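PDB 5TIP: major capsid protein from Paramecium bursaria Chlorella virus 1, which self-assembles into trimers that build the icosahedral capsid of this large DNA virus, about 190 nm across, and carries N-linked glycans. Local coordinates for residues Q168-K173 with S427-L432; P163-Q168 with R217-P222; I387-P392 with T403-T408; L277-G282 with A290-T295. One frame throughout, in Å; residues are numbered along the deposited sequence.

Contact 1: Q168-K173 with S427-L432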
loop_
_atom_site.group_PDB
_atom_site.type_symbol
_atom_site.label_atom_id
_atom_site.label_comp_id
_atom_site.label_asym_id
_atom_site.label_seq_id
_atom_site.Cartn_x
_atom_site.Cartn_y
_atom_site.Cartn_z
ATOM N N GLN A 168 11.853 3.482 37.968
ATOM C CA GLN A 168 12.067 2.494 39.023
ATOM C C GLN A 168 11.110 2.659 40.198
ATOM O O GLN A 168 10.950 1.717 40.980
ATOM C CB GLN A 168 13.508 2.545 39.536
ATOM C CG GLN A 168 13.888 3.816 40.275
ATOM C CD GLN A 168 15.226 3.689 40.982
ATOM O OE1 GLN A 168 15.666 2.585 41.304
ATOM N NE2 GLN A 168 15.883 4.817 41.219
ATOM N N TYR A 169 10.474 3.821 40.347
ATOM C CA TYR A 169 9.539 4.054 41.440
ATOM C C TYR A 169 8.088 4.122 40.990
ATOM O O TYR A 169 7.210 4.381 41.819
ATOM C CB TYR A 169 9.901 5.336 42.201
ATOM C CG TYR A 169 11.318 5.360 42.720
ATOM C CD1 TYR A 169 11.761 4.398 43.617
ATOM C CD2 TYR A 169 12.206 6.354 42.335
ATOM C CE1 TYR A 169 13.052 4.415 44.101
ATOM C CE2 TYR A 169 13.498 6.380 42.817
ATOM C CZ TYR A 169 13.916 5.407 43.700
ATOM O OH TYR A 169 15.204 5.428 44.183
ATOM N N HIS A 170 7.808 3.902 39.710
ATOM C CA HIS A 170 6.447 3.919 39.198
ATOM C C HIS A 170 6.142 2.600 38.508
ATOM O O HIS A 170 6.957 2.085 37.736
ATOM C CB HIS A 170 6.220 5.081 38.226
ATOM C CG HIS A 170 5.761 6.341 38.892
ATOM N ND1 HIS A 170 5.371 7.458 38.185
ATOM C CD2 HIS A 170 5.622 6.656 40.202
ATOM C CE1 HIS A 170 5.013 8.407 39.030
ATOM N NE2 HIS A 170 5.158 7.947 40.260
ATOM N N GLU A 171 4.959 2.063 38.792
ATOM C CA GLU A 171 4.512 0.810 38.207
ATOM C C GLU A 171 3.717 1.083 36.938
ATOM O O GLU A 171 2.881 1.991 36.897
ATOM C CB GLU A 171 3.654 0.033 39.207
ATOM C CG GLU A 171 4.416 -0.476 40.425
ATOM C CD GLU A 171 3.499 -1.046 41.496
ATOM O OE1 GLU A 171 2.264 -0.975 41.322
ATOM O OE2 GLU A 171 4.013 -1.565 42.510
ATOM N N VAL A 172 3.984 0.294 35.902
ATOM C CA VAL A 172 3.243 0.366 34.649
ATOM C C VAL A 172 2.244 -0.780 34.631
ATOM O O VAL A 172 2.628 -1.950 34.744
ATOM C CB VAL A 172 4.181 0.308 33.432
ATOM C CG1 VAL A 172 3.376 0.377 32.146
ATOM C CG2 VAL A 172 5.188 1.441 33.490
ATOM N N LYS A 173 0.962 -0.450 34.495
ATOM C CA LYS A 173 -0.095 -1.446 34.559
ATOM C C LYS A 173 -1.059 -1.279 33.393
ATOM O O LYS A 173 -1.247 -0.177 32.871
ATOM C CB LYS A 173 -0.862 -1.362 35.887
ATOM C CG LYS A 173 -0.014 -1.695 37.104
ATOM C CD LYS A 173 -0.860 -1.792 38.361
ATOM C CE LYS A 173 -1.830 -2.957 38.271
ATOM N NZ LYS A 173 -2.722 -3.030 39.460
ATOM N N SER A 427 13.765 11.153 37.886
ATOM C CA SER A 427 13.897 10.657 39.258
ATOM C C SER A 427 13.075 9.390 39.478
ATOM O O SER A 427 12.491 9.183 40.544
ATOM C CB SER A 427 13.515 11.736 40.274
ATOM O OG SER A 427 14.392 12.846 40.191
ATOM N N GLY A 428 13.024 8.535 38.458
ATOM C CA GLY A 428 12.338 7.263 38.563
ATOM C C GLY A 428 10.829 7.328 38.512
ATOM O O GLY A 428 10.173 6.327 38.820
ATOM N N MET A 429 10.254 8.468 38.138
ATOM C CA MET A 429 8.809 8.629 38.100
ATOM C C MET A 429 8.403 9.351 36.824
ATOM O O MET A 429 9.168 10.143 36.269
ATOM C CB MET A 429 8.296 9.398 39.326
ATOM C CG MET A 429 8.515 8.676 40.644
ATOM S SD MET A 429 8.105 9.695 42.072
ATOM C CE MET A 429 9.154 11.117 41.780
ATOM N N GLY A 430 7.191 9.067 36.367
ATOM C CA GLY A 430 6.665 9.696 35.173
ATOM C C GLY A 430 5.312 10.321 35.436
ATOM O O GLY A 430 4.532 9.846 36.261
ATOM N N GLY A 431 5.040 11.401 34.709
ATOM C CA GLY A 431 3.782 12.104 34.850
ATOM C C GLY A 431 3.518 12.979 33.650
ATOM O O GLY A 431 4.446 13.508 33.030
ATOM N N LEU A 432 2.240 13.133 33.318
ATOM C CA LEU A 432 1.848 13.959 32.190
ATOM C C LEU A 432 1.980 15.437 32.536
ATOM O O LEU A 432 1.697 15.857 33.663
ATOM C CB LEU A 432 0.412 13.640 31.777
ATOM C CG LEU A 432 0.200 12.238 31.201
ATOM C CD1 LEU A 432 -1.264 12.006 30.891
ATOM C CD2 LEU A 432 1.051 12.041 29.957
#
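The imidazole of His170 lies over the root of the Met429 side chain: CB of Met429 sits 3.5 Å from the centroid of the His170 ring and 15° off its normal, a CH-pi contact on one face. From there the methionine crosses the ring on a slant, bringing its CG to 3.5 Å from NE2 of His170. SD meets the His170 ring obliquely, and the bend about CG-SD (chi3 -56°) sets the direction of the terminal methyl CE. At the edge of the imidazole, in its plane, lies Gly430 O, 3.2 Å from CE1 of His170. Vp54 is a double jelly roll, and this surface contact ties its two halves together: residues 168-173 run into strand 172-178 of the first, whereas strand 429-432 pairs with strand 412-426 of the second. Tyr169 presents an edge instead of a face, its CD2 standing 3.4 Å from Ser427 O near the ring plane, while CG of the preceding Gln168 covers the centre of one ring face. The backbone beneath is pinned by Tyr169 N, which donates to a lone pair of Gly428 O at 2.9 Å (152° at the hydrogen). Beside that bond, CB of Tyr169 touches CG of Met429 at 3.9 Å.

Contact 2: P163-Q168 with R217-P222; sequences PLIALQ and RFAQLP
The Phe218 ring is met on a slant by Pro163, whose CB comes to 3.8 Å from CD1 of Phe218. Outside the two segments, the ring of His223 meets the same phenyl group with the planes inclined by about 35°, and Phe26 of a neighbouring subunit also packs against Phe218. Ile165 completes the contact by dividing its branches. With CG1 anti to the backbone N (chi1 -174°), the longer arm extends toward the helix and its CD1 touches CB of Ala219 at 3.8 Å; CG2 meets CB of Phe218, also at 3.8 Å, and the two side chains cross at about a right angle. CB of Ala166 fits closely against the helix backbone, 3.2 Å from Phe218 O. Helix 212-220 connects the last strand of the first jelly roll, 200-210, to the first strand of the second, 223-237, and it rests here on the turn that follows strand 162-163. The carbonyl O of Phe218 has NE2 of His223 as its hydrogen-bond partner. With no hydrogen bond between the segments, the linking helix is held to this turn by van der Waals fit, mainly of apolar side chains.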
loop_
_atom_site.group_PDB
_atom_site.type_symbol
_atom_site.label_atom_id
_atom_site.label_comp_id
_atom_site.label_asym_id
_atom_site.label_seq_id
_atom_site.Cartn_x
_atom_site.Cartn_y
_atom_site.Cartn_z
ATOM N N PRO A 163 10.435 3.912 28.737
ATOM C CA PRO A 163 11.622 3.460 29.474
ATOM C C PRO A 163 11.297 2.956 30.872
ATOM O O PRO A 163 11.169 3.747 31.813
ATOM C CB PRO A 163 12.497 4.717 29.519
ATOM C CG PRO A 163 11.521 5.843 29.505
ATOM C CD PRO A 163 10.323 5.382 28.710
ATOM N N LEU A 164 11.154 1.635 31.019
ATOM C CA LEU A 164 10.953 1.060 32.344
ATOM C C LEU A 164 12.161 1.291 33.240
ATOM O O LEU A 164 12.012 1.425 34.460
ATOM C CB LEU A 164 10.662 -0.437 32.241
ATOM C CG LEU A 164 9.322 -0.878 31.653
ATOM C CD1 LEU A 164 9.167 -2.381 31.793
ATOM C CD2 LEU A 164 8.179 -0.159 32.338
ATOM N N ILE A 165 13.362 1.338 32.659
ATOM C CA ILE A 165 14.564 1.554 33.452
ATOM C C ILE A 165 14.579 2.949 34.063
ATOM O O ILE A 165 15.236 3.170 35.087
ATOM C CB ILE A 165 15.820 1.302 32.597
ATOM C CG1 ILE A 165 17.079 1.391 33.460
ATOM C CG2 ILE A 165 15.880 2.276 31.428
ATOM C CD1 ILE A 165 18.352 1.416 32.678
ATOM N N ALA A 166 13.853 3.894 33.475
ATOM C CA ALA A 166 13.755 5.245 34.003
ATOM C C ALA A 166 12.546 5.434 34.913
ATOM O O ALA A 166 12.257 6.565 35.312
ATOM C CB ALA A 166 13.704 6.254 32.855
ATOM N N LEU A 167 11.838 4.357 35.247
ATOM C CA LEU A 167 10.627 4.406 36.062
ATOM C C LEU A 167 10.731 3.443 37.240
ATOM O O LEU A 167 9.816 2.663 37.512
ATOM C CB LEU A 167 9.399 4.073 35.218
ATOM C CG LEU A 167 8.993 5.022 34.090
ATOM C CD1 LEU A 167 7.885 4.392 33.264
ATOM C CD2 LEU A 167 8.545 6.360 34.647
ATOM N N GLN A 168 11.853 3.482 37.968
ATOM C CA GLN A 168 12.067 2.494 39.023
ATOM C C GLN A 168 11.110 2.659 40.198
ATOM O O GLN A 168 10.950 1.717 40.980
ATOM C CB GLN A 168 13.508 2.545 39.536
ATOM C CG GLN A 168 13.888 3.816 40.275
ATOM C CD GLN A 168 15.226 3.689 40.982
ATOM O OE1 GLN A 168 15.666 2.585 41.304
ATOM N NE2 GLN A 168 15.883 4.817 41.219
ATOM N N ARG A 217 22.363 6.396 30.300
ATOM C CA ARG A 217 21.728 7.653 29.930
ATOM C C ARG A 217 20.238 7.641 30.231
ATOM O O ARG A 217 19.688 8.638 30.712
ATOM C CB ARG A 217 21.941 7.907 28.445
ATOM C CG ARG A 217 23.355 8.196 28.018
ATOM C CD ARG A 217 23.359 8.417 26.518
ATOM N NE ARG A 217 22.499 9.539 26.152
ATOM C CZ ARG A 217 21.283 9.402 25.629
ATOM N NH1 ARG A 217 20.791 8.190 25.407
ATOM N NH2 ARG A 217 20.568 10.474 25.318
ATOM N N PHE A 218 19.565 6.525 29.949
ATOM C CA PHE A 218 18.133 6.440 30.211
ATOM C C PHE A 218 17.821 6.463 31.701
ATOM O O PHE A 218 16.773 6.978 32.105
ATOM C CB PHE A 218 17.557 5.184 29.562
ATOM C CG PHE A 218 17.080 5.400 28.159
ATOM C CD1 PHE A 218 15.779 5.804 27.909
ATOM C CD2 PHE A 218 17.934 5.206 27.088
ATOM C CE1 PHE A 218 15.338 6.008 26.614
ATOM C CE2 PHE A 218 17.500 5.407 25.792
ATOM C CZ PHE A 218 16.201 5.808 25.554
ATOM N N ALA A 219 18.713 5.926 32.529
ATOM C CA ALA A 219 18.467 5.842 33.961
ATOM C C ALA A 219 18.879 7.097 34.711
ATOM O O ALA A 219 18.518 7.243 35.885
ATOM C CB ALA A 219 19.201 4.636 34.552
ATOM N N GLN A 220 19.617 7.990 34.067
ATOM C CA GLN A 220 20.089 9.178 34.761
ATOM C C GLN A 220 19.593 10.521 34.247
ATOM O O GLN A 220 19.517 11.474 35.019
ATOM C CB GLN A 220 21.616 9.166 34.833
ATOM C CG GLN A 220 22.157 7.942 35.551
ATOM C CD GLN A 220 23.659 7.964 35.711
ATOM O OE1 GLN A 220 24.354 8.755 35.073
ATOM N NE2 GLN A 220 24.172 7.089 36.569
ATOM N N LEU A 221 19.250 10.626 32.969
ATOM C CA LEU A 221 18.798 11.926 32.497
ATOM C C LEU A 221 17.278 12.034 32.531
ATOM O O LEU A 221 16.571 11.025 32.446
ATOM C CB LEU A 221 19.277 12.162 31.066
ATOM C CG LEU A 221 20.750 11.907 30.758
ATOM C CD1 LEU A 221 20.997 11.958 29.258
ATOM C CD2 LEU A 221 21.609 12.921 31.472
ATOM N N PRO A 222 16.770 13.275 32.551
ATOM C CA PRO A 222 15.330 13.533 32.500
ATOM C C PRO A 222 14.872 13.324 31.056
ATOM O O PRO A 222 15.617 13.647 30.131
ATOM C CB PRO A 222 15.229 15.008 32.880
ATOM C CG PRO A 222 16.524 15.594 32.431
ATOM C CD PRO A 222 17.556 14.520 32.631
#

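Contact 3: I387-P392 with T403-T408. With BGC (beta-D-glucopyranose), chain H; BGC (beta-D-glucopyranose), chain G; BGC (beta-D-glucopyranose), chain E; GLA (alpha-D-galactopyranose), chain B.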
loop_
_atom_site.group_PDB
_atom_site.type_symbol
_atom_site.label_atom_id
_atom_site.label_comp_id
_atom_site.label_asym_id
_atom_site.label_seq_id
_atom_site.Cartn_x
_atom_site.Cartn_y
_atom_site.Cartn_z
ATOM N N ILE A 387 -36.446 5.418 2.754
ATOM C CA ILE A 387 -36.348 4.366 1.747
ATOM C C ILE A 387 -36.741 3.031 2.360
ATOM O O ILE A 387 -36.381 2.725 3.504
ATOM C CB ILE A 387 -34.928 4.299 1.163
ATOM C CG1 ILE A 387 -34.491 5.661 0.631
ATOM C CG2 ILE A 387 -34.863 3.253 0.060
ATOM C CD1 ILE A 387 -33.076 5.648 0.107
ATOM N N ASP A 388 -37.491 2.234 1.603
ATOM C CA ASP A 388 -37.828 0.888 2.044
ATOM C C ASP A 388 -36.569 0.041 1.995
ATOM O O ASP A 388 -36.027 -0.206 0.917
ATOM C CB ASP A 388 -38.924 0.301 1.152
ATOM C CG ASP A 388 -39.328 -1.116 1.548
ATOM O OD1 ASP A 388 -38.767 -1.676 2.516
ATOM O OD2 ASP A 388 -40.220 -1.676 0.880
ATOM N N ALA A 389 -36.108 -0.407 3.162
ATOM C CA ALA A 389 -34.858 -1.151 3.231
ATOM C C ALA A 389 -34.979 -2.561 2.671
ATOM O O ALA A 389 -33.957 -3.178 2.350
ATOM C CB ALA A 389 -34.363 -1.202 4.676
ATOM N N THR A 390 -36.193 -3.087 2.546
ATOM C CA THR A 390 -36.395 -4.431 2.026
ATOM C C THR A 390 -36.477 -4.472 0.508
ATOM O O THR A 390 -36.544 -5.565 -0.065
ATOM C CB THR A 390 -37.672 -5.040 2.605
ATOM O OG1 THR A 390 -38.811 -4.370 2.051
ATOM C CG2 THR A 390 -37.689 -4.877 4.114
ATOM N N SER A 391 -36.454 -3.320 -0.159
ATOM C CA SER A 391 -36.581 -3.283 -1.606
ATOM C C SER A 391 -35.226 -2.999 -2.232
ATOM O O SER A 391 -34.695 -1.892 -2.058
ATOM C CB SER A 391 -37.593 -2.220 -2.026
ATOM O OG SER A 391 -37.660 -2.115 -3.437
ATOM N N PRO A 392 -34.632 -3.947 -2.960
ATOM C CA PRO A 392 -33.363 -3.647 -3.641
ATOM C C PRO A 392 -33.501 -2.557 -4.687
ATOM O O PRO A 392 -32.565 -1.771 -4.876
ATOM C CB PRO A 392 -32.974 -4.991 -4.273
ATOM C CG PRO A 392 -33.796 -6.019 -3.560
ATOM C CD PRO A 392 -35.062 -5.338 -3.165
ATOM N N THR A 403 -31.970 7.778 3.082
ATOM C CA THR A 403 -31.369 6.486 3.378
ATOM C C THR A 403 -32.475 5.523 3.794
ATOM O O THR A 403 -33.652 5.888 3.857
ATOM C CB THR A 403 -30.291 6.603 4.460
ATOM O OG1 THR A 403 -29.683 5.323 4.671
ATOM C CG2 THR A 403 -30.896 7.089 5.764
ATOM N N ALA A 404 -32.086 4.282 4.067
ATOM C CA ALA A 404 -33.049 3.251 4.433
ATOM C C ALA A 404 -33.707 3.568 5.770
ATOM O O ALA A 404 -33.108 4.189 6.652
ATOM C CB ALA A 404 -32.371 1.885 4.496
ATOM N N ASN A 405 -34.959 3.127 5.914
ATOM C CA ASN A 405 -35.700 3.386 7.144
ATOM C C ASN A 405 -35.090 2.680 8.346
ATOM O O ASN A 405 -35.395 3.042 9.487
ATOM C CB ASN A 405 -37.159 2.961 6.991
ATOM C CG ASN A 405 -37.330 1.456 6.980
ATOM O OD1 ASN A 405 -36.496 0.720 6.458
ATOM N ND2 ASN A 405 -38.406 0.992 7.603
ATOM N N THR A 406 -34.236 1.682 8.121
ATOM C CA THR A 406 -33.580 0.994 9.223
ATOM C C THR A 406 -32.454 1.811 9.836
ATOM O O THR A 406 -31.869 1.376 10.832
ATOM C CB THR A 406 -33.023 -0.352 8.751
ATOM O OG1 THR A 406 -32.108 -0.135 7.669
ATOM C CG2 THR A 406 -34.145 -1.265 8.284
ATOM N N ALA A 407 -32.144 2.979 9.271
ATOM C CA ALA A 407 -31.088 3.831 9.798
ATOM C C ALA A 407 -31.455 4.467 11.129
ATOM O O ALA A 407 -30.569 5.011 11.798
ATOM C CB ALA A 407 -30.744 4.923 8.786
ATOM N N THR A 408 -32.728 4.418 11.527
ATOM C CA THR A 408 -33.146 4.986 12.801
ATOM C C THR A 408 -32.576 4.232 13.996
ATOM O O THR A 408 -32.672 4.732 15.121
ATOM C CB THR A 408 -34.671 5.016 12.890
ATOM O OG1 THR A 408 -35.190 3.700 12.670
ATOM C CG2 THR A 408 -35.239 5.967 11.848
HETATM C C2 BGC H . -39.179 -0.696 9.025
HETATM C C3 BGC H . -39.626 -2.150 9.153
HETATM C C4 BGC H . -40.339 -2.596 7.890
HETATM C C5 BGC H . -39.561 -2.217 6.640
HETATM C C6 BGC H . -40.354 -2.580 5.390
HETATM C C1 BGC H . -38.446 -0.455 7.702
HETATM O O2 BGC H . -38.308 -0.370 10.115
HETATM O O3 BGC H . -40.552 -2.309 10.238
HETATM O O4 BGC H . -40.514 -4.018 7.924
HETATM O O5 BGC H . -39.261 -0.832 6.611
HETATM O O6 BGC H . -41.579 -1.836 5.368
HETATM C C2 BGC G . -36.974 5.180 -4.568
HETATM C C3 BGC G . -38.486 5.281 -4.699
HETATM C C4 BGC G . -39.140 4.707 -3.451
HETATM C C5 BGC G . -38.591 5.385 -2.204
HETATM C C6 BGC G . -39.227 4.806 -0.945
HETATM C C1 BGC G . -36.482 5.768 -3.250
HETATM O O2 BGC G . -36.354 5.869 -5.660
HETATM O O3 BGC G . -38.908 4.510 -5.825
HETATM O O4 BGC G . -40.559 4.889 -3.517
HETATM O O5 BGC G . -37.178 5.207 -2.137
HETATM O O6 BGC G . -38.826 3.441 -0.794
HETATM C C2 BGC E . -36.854 -9.478 -0.224
HETATM C C3 BGC E . -37.370 -10.594 -1.117
HETATM C C4 BGC E . -36.849 -10.378 -2.530
HETATM C C5 BGC E . -35.334 -10.205 -2.540
HETATM C C6 BGC E . -34.852 -9.891 -3.951
HETATM C C1 BGC E . -35.337 -9.347 -0.308
HETATM O O2 BGC E . -37.240 -9.737 1.126
HETATM O O3 BGC E . -38.797 -10.530 -1.163
HETATM O O4 BGC E . -37.215 -11.488 -3.360
HETATM O O5 BGC E . -34.935 -9.149 -1.663
HETATM O O6 BGC E . -33.436 -9.684 -3.944
HETATM C C1 GLA B . -42.101 -9.457 1.220
HETATM C C2 GLA B . -42.322 -7.949 1.213
HETATM C C3 GLA B . -41.064 -7.227 1.672
HETATM C C4 GLA B . -40.615 -7.760 3.023
HETATM C C5 GLA B . -40.429 -9.267 2.928
HETATM C C6 GLA B . -40.026 -9.846 4.275
HETATM O O2 GLA B . -42.634 -7.511 -0.116
HETATM O O3 GLA B . -41.320 -5.822 1.762
HETATM O O4 GLA B . -41.587 -7.442 4.029
HETATM O O5 GLA B . -41.643 -9.886 2.502
HETATM O O6 GLA B . -39.889 -11.264 4.148
#
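This is a short, buried parallel beta bridge with sugars close beside it, in which the end of strand 376-387 meets strand 402-404. Ile387 pairs with Ala404 through two bonds: Ile387 N donates to Thr403 O at 3.0 Å with 162° at the hydrogen, and Asn405 N donates to Ile387 O at 2.8 Å, lying in the carbonyl plane. Just past the bridge, the methyl of Ala389 wedges into the second segment. Its CB lies 3.7 Å from CB of Ala404 and 3.4 Å from OD1 of Asn405, with CG2 of Thr406 close by. The two segments belong to the second jelly roll of the capsid protein, at the end that bears the glycans. Asn405 is itself glycosylated, its ND2 joined to C1 of the chain H glucose (1.5 Å); as the residue two positions on is Ala407, the site is not a classical Asn-X-Ser/Thr sequon. With chi1 at 72°, the CG of Asn405 stands between the backbone N and carbonyl carbon, and its amide end comes nearer to Ala389. The neighbouring turn is held by Asp388 in an Asx turn: OD1 of Asp388 accepts from Thr390 N at 2.9 Å and from Thr390 OG1 at 2.7 Å, both approaching from the same face of the carboxylate plane. Two donors thus converge on OD1 of Asp388. The hydroxyl, oriented by its own bond to OD1, in turn accepts from O3 of the chain B galactose, 2.9 Å from OG1 of Thr390. Asp388 N donates almost straight to O6 of the chain G glucose.

Contact 4: L277-G282 with A290-T295; sequences LANIPG and AAATVT. With BGC (beta-D-glucopyranose), chain E.
The touching parts of 277-282 and 290-295 run nearly antiparallel, their end-to-end directions 160° apart, yet no hydrogen bond joins them and neither is a regular strand. Both belong to the long excursion between strands 257-266 and 312-319 of the second jelly roll. Local turns shape it: Asn279 is the centre of an inverse gamma turn, and Thr293 forms an ST turn in which its OG1 accepts from Thr295 N at 3.3 Å. Leu277 lies across the backbone of the other segment, its CD1 coming to 3.4 Å from Val294 O and 3.8 Å from Thr295 O. In return Val294 sets its CG1 over the peptide between Ala278 and Asn279, 3.8 Å from Asn279 N; with chi1 at -62° this methyl is anti to the carbonyl carbon, while CG2 stands between the backbone N and the carbonyl carbon. Asn279 is a glycosylated residue, its ND2 bonded to C1 of the chain E glucose. Its amide is steadied at both ends: OD1 accepts from the backbone N of Gly288, and ND2 makes a weak bond to Thr390 O. Ala292 faces this junction: CB of Ala292 is 3.5 Å from OD1 of Asn279, and the same CB of Ala292 is 3.8 Å from C1 of the chain E glucose.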
loop_
_atom_site.group_PDB
_atom_site.type_symbol
_atom_site.label_atom_id
_atom_site.label_comp_id
_atom_site.label_asym_id
_atom_site.label_seq_id
_atom_site.Cartn_x
_atom_site.Cartn_y
_atom_site.Cartn_z
ATOM N N LEU A 277 -29.135 -1.471 7.722
ATOM C CA LEU A 277 -29.320 -2.770 7.093
ATOM C C LEU A 277 -30.343 -2.662 5.971
ATOM O O LEU A 277 -31.339 -1.942 6.088
ATOM C CB LEU A 277 -29.774 -3.807 8.122
ATOM C CG LEU A 277 -28.913 -3.968 9.377
ATOM C CD1 LEU A 277 -29.491 -5.031 10.299
ATOM C CD2 LEU A 277 -27.477 -4.301 9.006
ATOM N N ALA A 278 -30.092 -3.382 4.880
ATOM C CA ALA A 278 -30.962 -3.328 3.714
ATOM C C ALA A 278 -30.910 -4.661 2.985
ATOM O O ALA A 278 -29.996 -5.464 3.182
ATOM C CB ALA A 278 -30.571 -2.185 2.768
ATOM N N ASN A 279 -31.905 -4.882 2.132
ATOM C CA ASN A 279 -32.037 -6.126 1.372
ATOM C C ASN A 279 -31.223 -6.078 0.081
ATOM O O ASN A 279 -31.727 -6.308 -1.017
ATOM C CB ASN A 279 -33.513 -6.396 1.099
ATOM C CG ASN A 279 -33.787 -7.809 0.601
ATOM O OD1 ASN A 279 -32.879 -8.624 0.433
ATOM N ND2 ASN A 279 -35.070 -8.109 0.409
ATOM N N ILE A 280 -29.941 -5.753 0.217
ATOM C CA ILE A 280 -28.981 -5.834 -0.881
ATOM C C ILE A 280 -27.833 -6.714 -0.400
ATOM O O ILE A 280 -27.566 -6.762 0.809
ATOM C CB ILE A 280 -28.498 -4.443 -1.321
ATOM C CG1 ILE A 280 -27.909 -3.675 -0.137
ATOM C CG2 ILE A 280 -29.633 -3.663 -1.969
ATOM C CD1 ILE A 280 -27.405 -2.294 -0.497
ATOM N N PRO A 281 -27.139 -7.435 -1.300
ATOM C CA PRO A 281 -26.128 -8.409 -0.856
ATOM C C PRO A 281 -25.087 -7.837 0.095
ATOM O O PRO A 281 -24.402 -6.861 -0.226
ATOM C CB PRO A 281 -25.485 -8.860 -2.173
ATOM C CG PRO A 281 -26.557 -8.679 -3.186
ATOM C CD PRO A 281 -27.309 -7.447 -2.763
ATOM N N GLY A 282 -24.969 -8.447 1.273
ATOM C CA GLY A 282 -24.011 -8.023 2.268
ATOM C C GLY A 282 -24.534 -7.046 3.298
ATOM O O GLY A 282 -23.801 -6.719 4.241
ATOM N N ALA A 290 -35.280 -15.476 -0.137
ATOM C CA ALA A 290 -36.563 -15.487 0.554
ATOM C C ALA A 290 -36.422 -15.466 2.071
ATOM O O ALA A 290 -37.416 -15.221 2.763
ATOM C CB ALA A 290 -37.379 -16.710 0.130
ATOM N N ALA A 291 -35.227 -15.725 2.601
ATOM C CA ALA A 291 -34.975 -15.670 4.035
ATOM C C ALA A 291 -34.389 -14.332 4.466
ATOM O O ALA A 291 -33.808 -14.237 5.553
ATOM C CB ALA A 291 -34.049 -16.812 4.454
ATOM N N ALA A 292 -34.536 -13.300 3.642
ATOM C CA ALA A 292 -33.948 -12.003 3.948
ATOM C C ALA A 292 -34.692 -11.325 5.090
ATOM O O ALA A 292 -35.924 -11.358 5.162
ATOM C CB ALA A 292 -33.961 -11.109 2.709
ATOM N N THR A 293 -33.930 -10.702 5.986
ATOM C CA THR A 293 -34.499 -9.938 7.090
ATOM C C THR A 293 -33.573 -8.768 7.385
ATOM O O THR A 293 -32.380 -8.963 7.635
ATOM C CB THR A 293 -34.696 -10.815 8.333
ATOM O OG1 THR A 293 -34.947 -9.986 9.477
ATOM C CG2 THR A 293 -33.476 -11.696 8.588
ATOM N N VAL A 294 -34.124 -7.554 7.343
ATOM C CA VAL A 294 -33.345 -6.341 7.564
ATOM C C VAL A 294 -33.225 -6.065 9.058
ATOM O O VAL A 294 -32.775 -4.989 9.468
ATOM C CB VAL A 294 -33.972 -5.141 6.831
ATOM C CG1 VAL A 294 -33.973 -5.379 5.330
ATOM C CG2 VAL A 294 -35.385 -4.894 7.335
ATOM N N THR A 295 -33.621 -7.035 9.880
ATOM C CA THR A 295 -33.477 -6.915 11.325
ATOM C C THR A 295 -32.129 -7.431 11.810
ATOM O O THR A 295 -31.623 -6.965 12.838
ATOM C CB THR A 295 -34.601 -7.679 12.029
ATOM O OG1 THR A 295 -35.855 -7.343 11.425
ATOM C CG2 THR A 295 -34.654 -7.312 13.504
HETATM C C2 BGC E . -36.854 -9.478 -0.224
HETATM C C3 BGC E . -37.370 -10.594 -1.117
HETATM C C4 BGC E . -36.849 -10.378 -2.530
HETATM C C5 BGC E . -35.334 -10.205 -2.540
HETATM C C6 BGC E . -34.852 -9.891 -3.951
HETATM C C1 BGC E . -35.337 -9.347 -0.308
HETATM O O2 BGC E . -37.240 -9.737 1.126
HETATM O O3 BGC E . -38.797 -10.530 -1.163
HETATM O O4 BGC E . -37.215 -11.488 -3.360
HETATM O O5 BGC E . -34.935 -9.149 -1.663
HETATM O O6 BGC E . -33.436 -9.684 -3.944
#

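Contacts 1 and 2 lie on the opposite side of the chain's centre from contacts 3 and 4. The first two adjoin, sharing Gln168, and each ties the first jelly roll to what follows it: contact 1 at the surface through a ring face and one backbone bond, contact 2 in a buried, mainly apolar fit without hydrogen bonds between its segments. Contacts 3 and 4, both buried, stay within the second jelly roll and contain glycosylated asparagines. Contact 3 uses strand pairing and polar turns, whereas contact 4 has no hydrogen bond between its segments. The two are nonetheless linked, since Asn279 N probably donates to Ala389 O, Thr406 OG1 probably hydrogen-bonds to Leu277 O, and both touch the chain E glucose.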